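Endoglucanase (Clostridium thermocellum, PDB 2YIK) probably hydrolyses the beta-1,4-glucosidic bonds of cellulose as a family 9 glycoside hydrolase with endoglucanase activity. Local coordinates at residues S83-M88 and T201-G206; D186-H191 and G268-Y273; Y298-F303 and E344-R349; Y306-P311 and E357-W362. All coordinates share one frame; numbering follows the deposited sequence.

Overall arrangement
The four contacts form two pairs within the glycosyl hydrolase family 9 region. Interactions 1 and 2 alternate along the chain and have centres 13 Å apart; F203 and M202 of 201-206 pack on I189 of helix 187-190, next to the sheet containing strands 177-184 and 206-209. Interactions 3 and 4 follow, also alternating, with centres 11 Å apart: helices 296-305 and 342-350 meet in one, and the loops after them meet in the other. Between the pairs, centres lie about 35 to 42 Å apart, with no touching atoms. One pair thus joins loops on the side bearing H191, near the predicted active-site H451; the other lies beside a calcium site, to which E344 contributes.

Interaction 1 of 4, residues S83-M88 and T201-G206; sequences SQNTNM and TMFRRG
The carbonyl oxygen T86 O takes two bonds from one guanidinium: R205 NH2 reaches T86 O at 3.0 Å, and R205 NE adds a weak bond. The NH2 group lies 38° out of the carbonyl plane, so it approaches from above that plane and not along a lone pair. Two further carbonyls draw on the same N-H groups. R205 NE points to Q84 O at 3.0 Å, but the bond is bent and weak, while R205 NH2 makes a long, weak bond to S83 O at 3.4 Å.

The reach comes from the arginine's shape: CG leaves anti to the backbone nitrogen (chi1 -164°), and the chain is extended from CG to NE. Its guanidinium slides under N87, whose CB sits 3.6 Å above the centre of the guanidinium plane. W207 makes a cation-pi contact with R205 as well. Beside this, the backbones join directly: G206 N donates to N85 O at 3.0 Å in an almost straight bond (174°), and N87 N gives a weaker one to G206 O. The F203 ring turns its edge to Q84 O, which lies 3.6 Å from CZ.

T86 OG1 accepts from M88 N in an ST turn and also bonds D82 O; N87 OD1 bonds F208 N at strand 206-209. Three main-chain carbonyl oxygens thus turn their partial negative charge to one cation, mostly through weak, bent bonds; the attraction joining the 83-88 loop to the start of strand 206-209 is probably more electrostatic than directional.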
# COMPACT_ATOMS: atom_id res chain seq x y z
N SER A 83 2.76 -3.53 29.83
CA SER A 83 3.11 -4.76 29.13
C SER A 83 1.96 -5.67 28.70
O SER A 83 2.20 -6.76 28.19
CB SER A 83 4.10 -5.57 29.97
OG SER A 83 3.57 -5.88 31.24
N GLN A 84 0.73 -5.24 28.92
CA GLN A 84 -0.42 -6.04 28.52
C GLN A 84 -1.15 -5.32 27.39
O GLN A 84 -1.55 -5.94 26.41
CB GLN A 84 -1.38 -6.29 29.69
CG GLN A 84 -0.92 -7.35 30.71
CD GLN A 84 0.08 -6.81 31.73
OE1 GLN A 84 -0.04 -5.66 32.19
NE2 GLN A 84 1.06 -7.63 32.11
N ASN A 85 -1.33 -4.01 27.52
CA ASN A 85 -2.00 -3.26 26.47
C ASN A 85 -1.07 -3.02 25.29
O ASN A 85 -1.52 -2.66 24.21
CB ASN A 85 -2.57 -1.95 27.01
CG ASN A 85 -3.80 -2.16 27.88
OD1 ASN A 85 -3.73 -2.11 29.11
ND2 ASN A 85 -4.93 -2.42 27.23
N THR A 86 0.23 -3.21 25.50
CA THR A 86 1.20 -3.08 24.43
C THR A 86 2.03 -4.36 24.56
O THR A 86 1.84 -5.11 25.52
CB THR A 86 2.16 -1.87 24.58
OG1 THR A 86 3.17 -2.18 25.56
CG2 THR A 86 1.39 -0.63 25.01
N ASN A 87 2.93 -4.61 23.63
CA ASN A 87 3.75 -5.81 23.72
C ASN A 87 5.20 -5.47 24.03
O ASN A 87 6.12 -6.24 23.73
CB ASN A 87 3.65 -6.62 22.43
CG ASN A 87 4.42 -6.01 21.29
OD1 ASN A 87 4.53 -4.78 21.18
ND2 ASN A 87 4.96 -6.86 20.42
N MET A 88 5.42 -4.30 24.63
CA MET A 88 6.76 -3.90 25.04
C MET A 88 6.91 -4.45 26.46
O MET A 88 5.93 -4.56 27.19
CB MET A 88 6.91 -2.38 25.06
CG MET A 88 6.99 -1.75 23.67
SD MET A 88 7.07 0.05 23.75
CE MET A 88 5.31 0.46 23.96
N THR A 201 -15.87 -2.03 20.74
CA THR A 201 -15.30 -1.72 22.04
C THR A 201 -14.31 -2.79 22.48
O THR A 201 -13.74 -2.69 23.56
CB THR A 201 -16.39 -1.60 23.15
OG1 THR A 201 -17.06 -2.86 23.29
CG2 THR A 201 -17.41 -0.53 22.80
N MET A 202 -14.09 -3.79 21.63
CA MET A 202 -13.19 -4.89 21.98
C MET A 202 -11.73 -4.47 22.15
O MET A 202 -11.31 -3.40 21.69
CB MET A 202 -13.28 -6.03 20.94
CG MET A 202 -12.43 -5.86 19.68
SD MET A 202 -12.98 -4.56 18.53
CE MET A 202 -14.17 -5.50 17.55
N PHE A 203 -10.97 -5.32 22.83
CA PHE A 203 -9.55 -5.10 23.11
C PHE A 203 -8.71 -4.94 21.84
O PHE A 203 -8.74 -5.78 20.94
CB PHE A 203 -9.04 -6.27 23.96
CG PHE A 203 -7.56 -6.22 24.28
CD1 PHE A 203 -6.97 -5.07 24.81
CD2 PHE A 203 -6.78 -7.36 24.11
CE1 PHE A 203 -5.62 -5.06 25.17
CE2 PHE A 203 -5.43 -7.36 24.46
CZ PHE A 203 -4.85 -6.22 25.00
N ARG A 204 -7.95 -3.84 21.78
CA ARG A 204 -7.09 -3.55 20.64
C ARG A 204 -5.68 -3.25 21.12
O ARG A 204 -5.32 -2.10 21.38
CB ARG A 204 -7.64 -2.37 19.83
CG ARG A 204 -8.85 -2.74 18.97
CD ARG A 204 -9.61 -1.50 18.53
NE ARG A 204 -8.88 -0.67 17.58
CZ ARG A 204 -8.74 -0.95 16.28
NH1 ARG A 204 -9.29 -2.04 15.77
NH2 ARG A 204 -8.06 -0.12 15.49
N ARG A 205 -4.88 -4.31 21.23
CA ARG A 205 -3.51 -4.21 21.69
C ARG A 205 -2.65 -3.42 20.71
O ARG A 205 -2.89 -3.43 19.50
CB ARG A 205 -2.92 -5.61 21.88
CG ARG A 205 -1.66 -5.65 22.71
CD ARG A 205 -1.18 -7.07 22.93
NE ARG A 205 -0.16 -7.11 23.99
CZ ARG A 205 0.70 -8.10 24.16
NH1 ARG A 205 0.69 -9.15 23.35
NH2 ARG A 205 1.58 -8.04 25.14
N GLY A 206 -1.65 -2.72 21.25
CA GLY A 206 -0.74 -1.97 20.42
C GLY A 206 0.54 -2.79 20.35
O GLY A 206 1.08 -3.18 21.38

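Interaction 2 of 4, residues D186-H191 and G268-Y273; sequences DGDIDH and GPKGYY
The phenol ring of Y272 carries G187 CA over one face, 3.5 Å from its CE2, and has D188 OD1 at its edge, close to the ring plane. The H191 imidazole also lies against G187 CA, which sits over the centre of one of its faces, and D190 OD2 borders that ring in plane. Between the two aromatic rings the meeting is oblique: H191 CD2 comes to 3.6 Å from Y272 CE1, with the planes at 81°.

The motif is a capped short helix, 187-190, set against a loop of the family 9 (alpha/alpha)6-barrel catalytic domain. D186 is the N-cap residue: with CG anti to the backbone N (chi1 -175°), its OD1 accepts from D188 N at 3.0 Å, from above the carboxylate plane. The direct polar link across the contact is Y272 OH to D188 OD1, 2.6 Å long and nearly collinear with the C-O bond of the acceptor.

K270 approaches D186 and D188 together, but both salt bridges are long, 3.7 Å from its NZ to D186 OD2 and more to D188 OD2, so K270 probably feels a diffuse attraction to both carboxylates, without a close ion pair to either. H191, in this packing, has its side chain about 7 Å from that of H451, the predicted active-site residue. Where the helix begins, a water accepts from G187 N at 2.8 Å and donates to G268 O at 2.9 Å.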
# COMPACT_ATOMS: atom_id res chain seq x y z
N ASP A 186 -6.00 -7.10 16.93
CA ASP A 186 -5.55 -8.49 16.79
C ASP A 186 -6.59 -9.26 15.98
O ASP A 186 -7.76 -9.28 16.34
CB ASP A 186 -5.42 -9.10 18.19
CG ASP A 186 -4.85 -10.51 18.18
OD1 ASP A 186 -4.79 -11.14 17.10
OD2 ASP A 186 -4.46 -10.99 19.26
N GLY A 187 -6.16 -9.91 14.90
CA GLY A 187 -7.11 -10.66 14.10
C GLY A 187 -7.89 -11.67 14.93
O GLY A 187 -9.09 -11.87 14.72
N ASP A 188 -7.22 -12.30 15.88
CA ASP A 188 -7.85 -13.30 16.73
C ASP A 188 -9.03 -12.75 17.51
O ASP A 188 -9.98 -13.48 17.81
CB ASP A 188 -6.84 -13.90 17.70
CG ASP A 188 -5.79 -14.73 17.01
OD1 ASP A 188 -5.86 -14.88 15.77
OD2 ASP A 188 -4.90 -15.25 17.72
N ILE A 189 -8.96 -11.47 17.85
CA ILE A 189 -10.03 -10.84 18.61
C ILE A 189 -11.01 -10.11 17.70
O ILE A 189 -12.22 -10.34 17.77
CB ILE A 189 -9.44 -9.84 19.65
CG1 ILE A 189 -8.69 -10.62 20.72
CG2 ILE A 189 -10.56 -9.00 20.28
CD1 ILE A 189 -7.88 -9.76 21.68
N ASP A 190 -10.48 -9.26 16.83
CA ASP A 190 -11.29 -8.48 15.90
C ASP A 190 -12.22 -9.29 14.99
O ASP A 190 -13.37 -8.91 14.78
CB ASP A 190 -10.38 -7.58 15.05
CG ASP A 190 -11.16 -6.67 14.11
OD1 ASP A 190 -11.71 -5.65 14.57
OD2 ASP A 190 -11.22 -6.99 12.90
N HIS A 191 -11.73 -10.40 14.46
CA HIS A 191 -12.56 -11.21 13.57
C HIS A 191 -13.73 -11.93 14.23
O HIS A 191 -14.60 -12.45 13.53
CB HIS A 191 -11.69 -12.22 12.82
CG HIS A 191 -10.67 -11.59 11.93
ND1 HIS A 191 -10.57 -10.22 11.78
CD2 HIS A 191 -9.71 -12.12 11.14
CE1 HIS A 191 -9.59 -9.94 10.93
NE2 HIS A 191 -9.05 -11.08 10.53
N GLY A 268 2.43 -10.05 16.67
CA GLY A 268 1.36 -9.30 16.01
C GLY A 268 0.67 -9.74 14.74
O GLY A 268 -0.59 -9.85 14.79
N PRO A 269 1.34 -10.20 13.68
CA PRO A 269 0.35 -10.49 12.66
C PRO A 269 -0.19 -11.87 12.46
O PRO A 269 -1.20 -12.04 11.64
CB PRO A 269 1.02 -10.00 11.42
CG PRO A 269 2.49 -10.30 11.61
CD PRO A 269 2.72 -10.25 13.18
N LYS A 270 0.29 -12.76 13.36
CA LYS A 270 0.31 -14.21 13.43
C LYS A 270 -0.08 -14.80 12.09
O LYS A 270 0.95 -14.97 11.34
CB LYS A 270 -0.37 -14.90 14.76
CG LYS A 270 -0.72 -13.95 15.91
CD LYS A 270 -2.18 -14.22 16.24
CE LYS A 270 -2.64 -13.34 17.38
NZ LYS A 270 -1.66 -13.29 18.49
N GLY A 271 -1.26 -15.33 11.74
CA GLY A 271 -1.25 -15.91 10.44
C GLY A 271 -1.87 -15.03 9.37
O GLY A 271 -2.01 -15.45 8.22
N TYR A 272 -2.21 -13.81 9.74
CA TYR A 272 -2.87 -12.89 8.82
C TYR A 272 -1.95 -12.28 7.78
O TYR A 272 -2.33 -12.16 6.61
CB TYR A 272 -3.58 -11.81 9.64
CG TYR A 272 -4.50 -12.42 10.68
CD1 TYR A 272 -5.70 -13.03 10.30
CD2 TYR A 272 -4.14 -12.46 12.03
CE1 TYR A 272 -6.50 -13.68 11.23
CE2 TYR A 272 -4.94 -13.11 12.97
CZ TYR A 272 -6.12 -13.72 12.56
OH TYR A 272 -6.91 -14.38 13.47
N TYR A 273 -0.76 -11.90 8.20
CA TYR A 273 0.23 -11.32 7.30
C TYR A 273 1.62 -11.87 7.61
O TYR A 273 2.41 -11.24 8.31
CB TYR A 273 0.21 -9.78 7.38
CG TYR A 273 -0.97 -9.18 6.66
CD1 TYR A 273 -0.97 -9.05 5.27
CD2 TYR A 273 -2.13 -8.83 7.35
CE1 TYR A 273 -2.10 -8.59 4.58
CE2 TYR A 273 -3.26 -8.38 6.68
CZ TYR A 273 -3.24 -8.26 5.29
OH TYR A 273 -4.37 -7.82 4.64
O HOH W 1 -3.39 -10.46 14.93

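Interaction 3 of 4, residues Y298-F303 and E344-R349; sequences YLDEAF and EDRYKR. With CA (calcium ion), chain B.
Y347 swings CG anti to its backbone N (chi1 170°), while F303 places CG anti to its carbonyl carbon (chi1 -72°); together these torsions slide the tyrosine CB over the phenylalanine. Y347 CB stands 3.8 Å above the centre of the F303 ring, almost on its normal, a CH-pi contact. The Y347 ring then turns its edge toward the F303 face in an offset edge-to-face pair, with the centroids 5.5 Å apart. On the opposite face of F303, L299 CG of the same helix lies nearer the rim, so the ring has carbon on both sides. Near the plane of the tyrosine ring, F303 O lies 3.4 Å from Y347 CE1.

The polar half of the contact belongs to R346. Its chain bends at chi3, bringing NH2 to D300 OD1 at 2.9 Å in a nearly straight salt bridge; the carboxylate oxygen lies in the guanidinium plane but is itself approached from above its own plane. The same NH2 also forms a salt bridge with E296, its stronger polar partner, so two acids of helix 296-305 share and probably neutralise the charge of R346. L299 CD2 meets the guanidinium obliquely, covering part of it with hydrocarbon.

E344 faces elsewhere, binding a calcium ion through both carboxylate oxygens, OE1 at 2.7 Å; N333, D337, S340 and a water belong to the same site. Helices 296-305 and 342-350 cross at -54° with segment axes 9.5 Å apart, and L299 and A302 rest additionally on L329 of helix 322-336, with A302 also touching A286 of helix 279-293.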
# COMPACT_ATOMS: atom_id res chain seq x y z
N TYR A 298 22.54 5.63 0.62
CA TYR A 298 21.30 4.89 0.39
C TYR A 298 21.40 4.00 -0.83
O TYR A 298 20.92 2.87 -0.81
CB TYR A 298 20.13 5.86 0.26
CG TYR A 298 19.84 6.58 1.55
CD1 TYR A 298 19.54 5.87 2.71
CD2 TYR A 298 19.89 7.97 1.62
CE1 TYR A 298 19.29 6.52 3.91
CE2 TYR A 298 19.65 8.64 2.82
CZ TYR A 298 19.35 7.91 3.96
OH TYR A 298 19.10 8.57 5.14
N LEU A 299 22.02 4.51 -1.89
CA LEU A 299 22.16 3.71 -3.09
C LEU A 299 23.07 2.52 -2.79
O LEU A 299 22.86 1.42 -3.31
CB LEU A 299 22.74 4.54 -4.24
CG LEU A 299 22.61 3.88 -5.62
CD1 LEU A 299 21.12 3.68 -5.98
CD2 LEU A 299 23.30 4.76 -6.66
N ASP A 300 24.09 2.75 -1.95
CA ASP A 300 25.02 1.69 -1.58
C ASP A 300 24.28 0.61 -0.78
O ASP A 300 24.58 -0.58 -0.91
CB ASP A 300 26.17 2.22 -0.72
CG ASP A 300 27.17 3.03 -1.51
OD1 ASP A 300 27.29 2.82 -2.74
OD2 ASP A 300 27.87 3.88 -0.91
N GLU A 301 23.34 1.03 0.06
CA GLU A 301 22.58 0.07 0.85
C GLU A 301 21.64 -0.71 -0.07
O GLU A 301 21.44 -1.91 0.12
CB GLU A 301 21.79 0.77 1.95
CG GLU A 301 22.65 1.21 3.14
CD GLU A 301 23.39 0.04 3.77
OE1 GLU A 301 22.74 -0.87 4.32
OE2 GLU A 301 24.63 0.03 3.70
N ALA A 302 21.06 -0.03 -1.05
CA ALA A 302 20.16 -0.69 -1.98
C ALA A 302 20.92 -1.73 -2.79
O ALA A 302 20.48 -2.87 -2.94
CB ALA A 302 19.51 0.33 -2.91
N PHE A 303 22.09 -1.34 -3.30
CA PHE A 303 22.90 -2.24 -4.10
C PHE A 303 23.41 -3.44 -3.30
O PHE A 303 23.59 -4.52 -3.85
CB PHE A 303 24.10 -1.50 -4.72
CG PHE A 303 23.72 -0.56 -5.84
CD1 PHE A 303 22.44 -0.59 -6.40
CD2 PHE A 303 24.66 0.31 -6.38
CE1 PHE A 303 22.10 0.23 -7.48
CE2 PHE A 303 24.33 1.14 -7.46
CZ PHE A 303 23.05 1.10 -8.01
N GLU A 344 25.72 0.52 -12.67
CA GLU A 344 25.70 -0.91 -12.95
C GLU A 344 26.94 -1.60 -12.37
O GLU A 344 26.84 -2.65 -11.74
CB GLU A 344 25.64 -1.17 -14.46
CG GLU A 344 24.32 -0.81 -15.12
CD GLU A 344 24.22 0.66 -15.41
OE1 GLU A 344 25.12 1.42 -14.97
OE2 GLU A 344 23.24 1.06 -16.07
N ASP A 345 28.11 -1.00 -12.60
CA ASP A 345 29.34 -1.59 -12.10
C ASP A 345 29.44 -1.52 -10.59
O ASP A 345 30.02 -2.41 -9.97
CB ASP A 345 30.55 -0.92 -12.76
CG ASP A 345 30.64 -1.24 -14.24
OD1 ASP A 345 29.99 -2.22 -14.67
OD2 ASP A 345 31.35 -0.52 -14.97
N ARG A 346 28.87 -0.48 -9.99
CA ARG A 346 28.87 -0.35 -8.53
C ARG A 346 27.97 -1.44 -7.97
O ARG A 346 28.29 -2.07 -6.95
CB ARG A 346 28.35 1.03 -8.10
CG ARG A 346 29.40 2.15 -8.10
CD ARG A 346 28.76 3.52 -7.84
NE ARG A 346 28.11 3.62 -6.53
CZ ARG A 346 27.29 4.61 -6.18
NH1 ARG A 346 27.01 5.58 -7.04
NH2 ARG A 346 26.74 4.63 -4.97
N TYR A 347 26.84 -1.67 -8.62
CA TYR A 347 25.92 -2.70 -8.16
C TYR A 347 26.56 -4.09 -8.25
O TYR A 347 26.42 -4.91 -7.34
CB TYR A 347 24.61 -2.68 -8.96
CG TYR A 347 23.76 -3.89 -8.65
CD1 TYR A 347 23.33 -4.15 -7.35
CD2 TYR A 347 23.45 -4.82 -9.65
CE1 TYR A 347 22.62 -5.31 -7.05
CE2 TYR A 347 22.75 -5.99 -9.36
CZ TYR A 347 22.34 -6.23 -8.05
OH TYR A 347 21.66 -7.39 -7.76
N LYS A 348 27.27 -4.36 -9.34
CA LYS A 348 27.93 -5.66 -9.48
C LYS A 348 28.95 -5.87 -8.37
O LYS A 348 29.02 -6.95 -7.78
CB LYS A 348 28.61 -5.77 -10.84
CG LYS A 348 27.65 -5.86 -12.01
CD LYS A 348 28.40 -5.92 -13.32
CE LYS A 348 27.95 -4.81 -14.25
NZ LYS A 348 28.57 -4.89 -15.59
N ARG A 349 29.73 -4.83 -8.07
CA ARG A 349 30.73 -4.92 -7.02
C ARG A 349 30.06 -5.16 -5.67
O ARG A 349 30.53 -5.95 -4.86
CB ARG A 349 31.58 -3.64 -6.95
CG ARG A 349 32.77 -3.60 -7.92
CD ARG A 349 33.70 -2.41 -7.64
NE ARG A 349 33.10 -1.14 -8.03
CZ ARG A 349 33.09 -0.67 -9.28
NH1 ARG A 349 33.67 -1.36 -10.26
NH2 ARG A 349 32.51 0.49 -9.55
CA CA B . 24.02 3.63 -15.95
O HOH W 2 22.62 3.40 -18.17

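Interaction 4 of 4, residues Y306-P311 and E357-W362; sequences YDYYAP and EQIDFW
Y308 and Y309 extend their phenols from a type I beta turn, D307 to A310, toward the loop that leads into helix 363-373; both loops connect helices of the (alpha/alpha)6-barrel domain. D307 OD1 accepts from Y309 N, an Asx turn overlapping the beta turn.

Two direct hydrogen bonds cross between the loops. D360 N donates to Y308 OH at 3.0 Å, practically straight at 177°, so a phenol oxygen satisfies a backbone amide. Y309 OH donates to E357 OE2 at 2.6 Å, using the syn lone pair of the carboxylate; phenol ring and carboxylate are nearly coplanar, 21° apart, and approach from opposite directions. The glutamate reaches this far because its chain is extended, with CG anti to the backbone N (chi1 169°).

Water completes the polar set. One molecule accepts from Y306 OH at 2.8 Å and donates to F361 O at 2.6 Å. A second lies 2.6 Å from Y308 OH and donates to Q358 O, so the Y308 hydroxyl serves protein and solvent at once.

The apolar contacts are looser: Y308 CE1 meets I359 CG2 at 4.0 Å, crossing it at a slant, while Y306 CE2 comes near the plane of the F361 ring at its edge. Around them, P364 packs on Y306 and Y308, and F343 on F361, whose side chain is about 5 Å from the bound calcium ion. At the far end, D360 OD1 caps the coming helix by accepting from W362 N at 3.0 Å.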
# COMPACT_ATOMS: atom_id res chain seq x y z
N TYR A 306 19.98 -5.68 -3.07
CA TYR A 306 19.13 -5.84 -4.25
C TYR A 306 19.31 -7.17 -4.98
O TYR A 306 20.40 -7.50 -5.44
CB TYR A 306 19.37 -4.68 -5.23
CG TYR A 306 18.54 -4.74 -6.51
CD1 TYR A 306 17.17 -5.03 -6.47
CD2 TYR A 306 19.12 -4.47 -7.75
CE1 TYR A 306 16.40 -5.05 -7.64
CE2 TYR A 306 18.35 -4.49 -8.93
CZ TYR A 306 16.99 -4.78 -8.87
OH TYR A 306 16.23 -4.83 -10.02
N ASP A 307 18.22 -7.93 -5.08
CA ASP A 307 18.21 -9.22 -5.76
C ASP A 307 17.75 -8.95 -7.19
O ASP A 307 16.56 -8.85 -7.47
CB ASP A 307 17.23 -10.18 -5.05
CG ASP A 307 17.23 -11.58 -5.65
OD1 ASP A 307 17.88 -11.80 -6.70
OD2 ASP A 307 16.58 -12.48 -5.07
N TYR A 308 18.72 -8.80 -8.09
CA TYR A 308 18.45 -8.51 -9.50
C TYR A 308 17.61 -9.60 -10.16
O TYR A 308 16.94 -9.35 -11.16
CB TYR A 308 19.79 -8.38 -10.24
CG TYR A 308 19.71 -7.95 -11.69
CD1 TYR A 308 19.48 -6.62 -12.04
CD2 TYR A 308 19.92 -8.88 -12.72
CE1 TYR A 308 19.47 -6.22 -13.38
CE2 TYR A 308 19.90 -8.49 -14.05
CZ TYR A 308 19.68 -7.16 -14.37
OH TYR A 308 19.69 -6.77 -15.69
N TYR A 309 17.64 -10.79 -9.58
CA TYR A 309 16.90 -11.93 -10.13
C TYR A 309 15.45 -12.05 -9.65
O TYR A 309 14.68 -12.81 -10.21
CB TYR A 309 17.65 -13.23 -9.80
CG TYR A 309 19.11 -13.17 -10.21
CD1 TYR A 309 19.47 -12.86 -11.53
CD2 TYR A 309 20.13 -13.34 -9.27
CE1 TYR A 309 20.81 -12.71 -11.90
CE2 TYR A 309 21.48 -13.19 -9.63
CZ TYR A 309 21.82 -12.87 -10.95
OH TYR A 309 23.14 -12.70 -11.30
N ALA A 310 15.09 -11.26 -8.65
CA ALA A 310 13.74 -11.33 -8.08
C ALA A 310 12.57 -10.66 -8.81
O ALA A 310 11.50 -11.25 -8.93
CB ALA A 310 13.78 -10.82 -6.63
N PRO A 311 12.75 -9.43 -9.33
CA PRO A 311 11.62 -8.80 -10.01
C PRO A 311 10.69 -9.60 -10.92
O PRO A 311 9.48 -9.56 -10.75
CB PRO A 311 12.28 -7.64 -10.76
CG PRO A 311 13.39 -7.24 -9.83
CD PRO A 311 13.96 -8.59 -9.43
N GLU A 357 29.17 -9.30 -16.05
CA GLU A 357 27.79 -9.77 -16.08
C GLU A 357 26.95 -8.62 -16.62
O GLU A 357 27.22 -7.46 -16.29
CB GLU A 357 27.31 -10.15 -14.67
CG GLU A 357 25.80 -10.39 -14.64
CD GLU A 357 25.34 -11.23 -13.46
OE1 GLU A 357 26.19 -11.69 -12.67
OE2 GLU A 357 24.10 -11.44 -13.33
N GLN A 358 25.95 -8.91 -17.44
CA GLN A 358 25.12 -7.84 -17.99
C GLN A 358 24.06 -7.38 -16.98
O GLN A 358 23.32 -8.18 -16.43
CB GLN A 358 24.42 -8.27 -19.28
CG GLN A 358 23.92 -7.07 -20.09
CD GLN A 358 22.62 -7.34 -20.83
OE1 GLN A 358 21.52 -7.23 -20.26
NE2 GLN A 358 22.73 -7.71 -22.11
N ILE A 359 24.04 -6.07 -16.75
CA ILE A 359 23.09 -5.46 -15.83
C ILE A 359 22.44 -4.27 -16.52
O ILE A 359 23.14 -3.35 -16.97
CB ILE A 359 23.77 -4.93 -14.53
CG1 ILE A 359 24.20 -6.10 -13.64
CG2 ILE A 359 22.82 -4.04 -13.76
CD1 ILE A 359 25.31 -6.90 -14.25
N ASP A 360 21.12 -4.31 -16.61
CA ASP A 360 20.33 -3.23 -17.19
C ASP A 360 19.19 -3.12 -16.20
O ASP A 360 18.35 -4.02 -16.09
CB ASP A 360 19.82 -3.60 -18.59
CG ASP A 360 18.89 -2.54 -19.18
OD1 ASP A 360 18.22 -1.80 -18.42
OD2 ASP A 360 18.80 -2.45 -20.42
N PHE A 361 19.17 -2.02 -15.46
CA PHE A 361 18.16 -1.83 -14.43
C PHE A 361 16.70 -2.02 -14.84
O PHE A 361 15.90 -2.46 -14.03
CB PHE A 361 18.39 -0.48 -13.73
CG PHE A 361 19.61 -0.47 -12.84
CD1 PHE A 361 19.65 -1.26 -11.68
CD2 PHE A 361 20.76 0.25 -13.18
CE1 PHE A 361 20.80 -1.32 -10.89
CE2 PHE A 361 21.91 0.20 -12.39
CZ PHE A 361 21.93 -0.59 -11.24
N TRP A 362 16.35 -1.74 -16.09
CA TRP A 362 14.97 -1.95 -16.55
C TRP A 362 14.70 -3.39 -17.02
O TRP A 362 13.55 -3.81 -17.11
CB TRP A 362 14.62 -1.00 -17.70
CG TRP A 362 14.18 0.37 -17.28
CD1 TRP A 362 14.77 1.55 -17.61
CD2 TRP A 362 13.04 0.70 -16.47
NE1 TRP A 362 14.07 2.60 -17.06
CE2 TRP A 362 13.00 2.11 -16.35
CE3 TRP A 362 12.04 -0.05 -15.82
CZ2 TRP A 362 12.02 2.79 -15.63
CZ3 TRP A 362 11.05 0.62 -15.10
CH2 TRP A 362 11.05 2.03 -15.00
O HOH W 3 16.25 -2.43 -11.42
O HOH W 4 20.31 -8.59 -17.37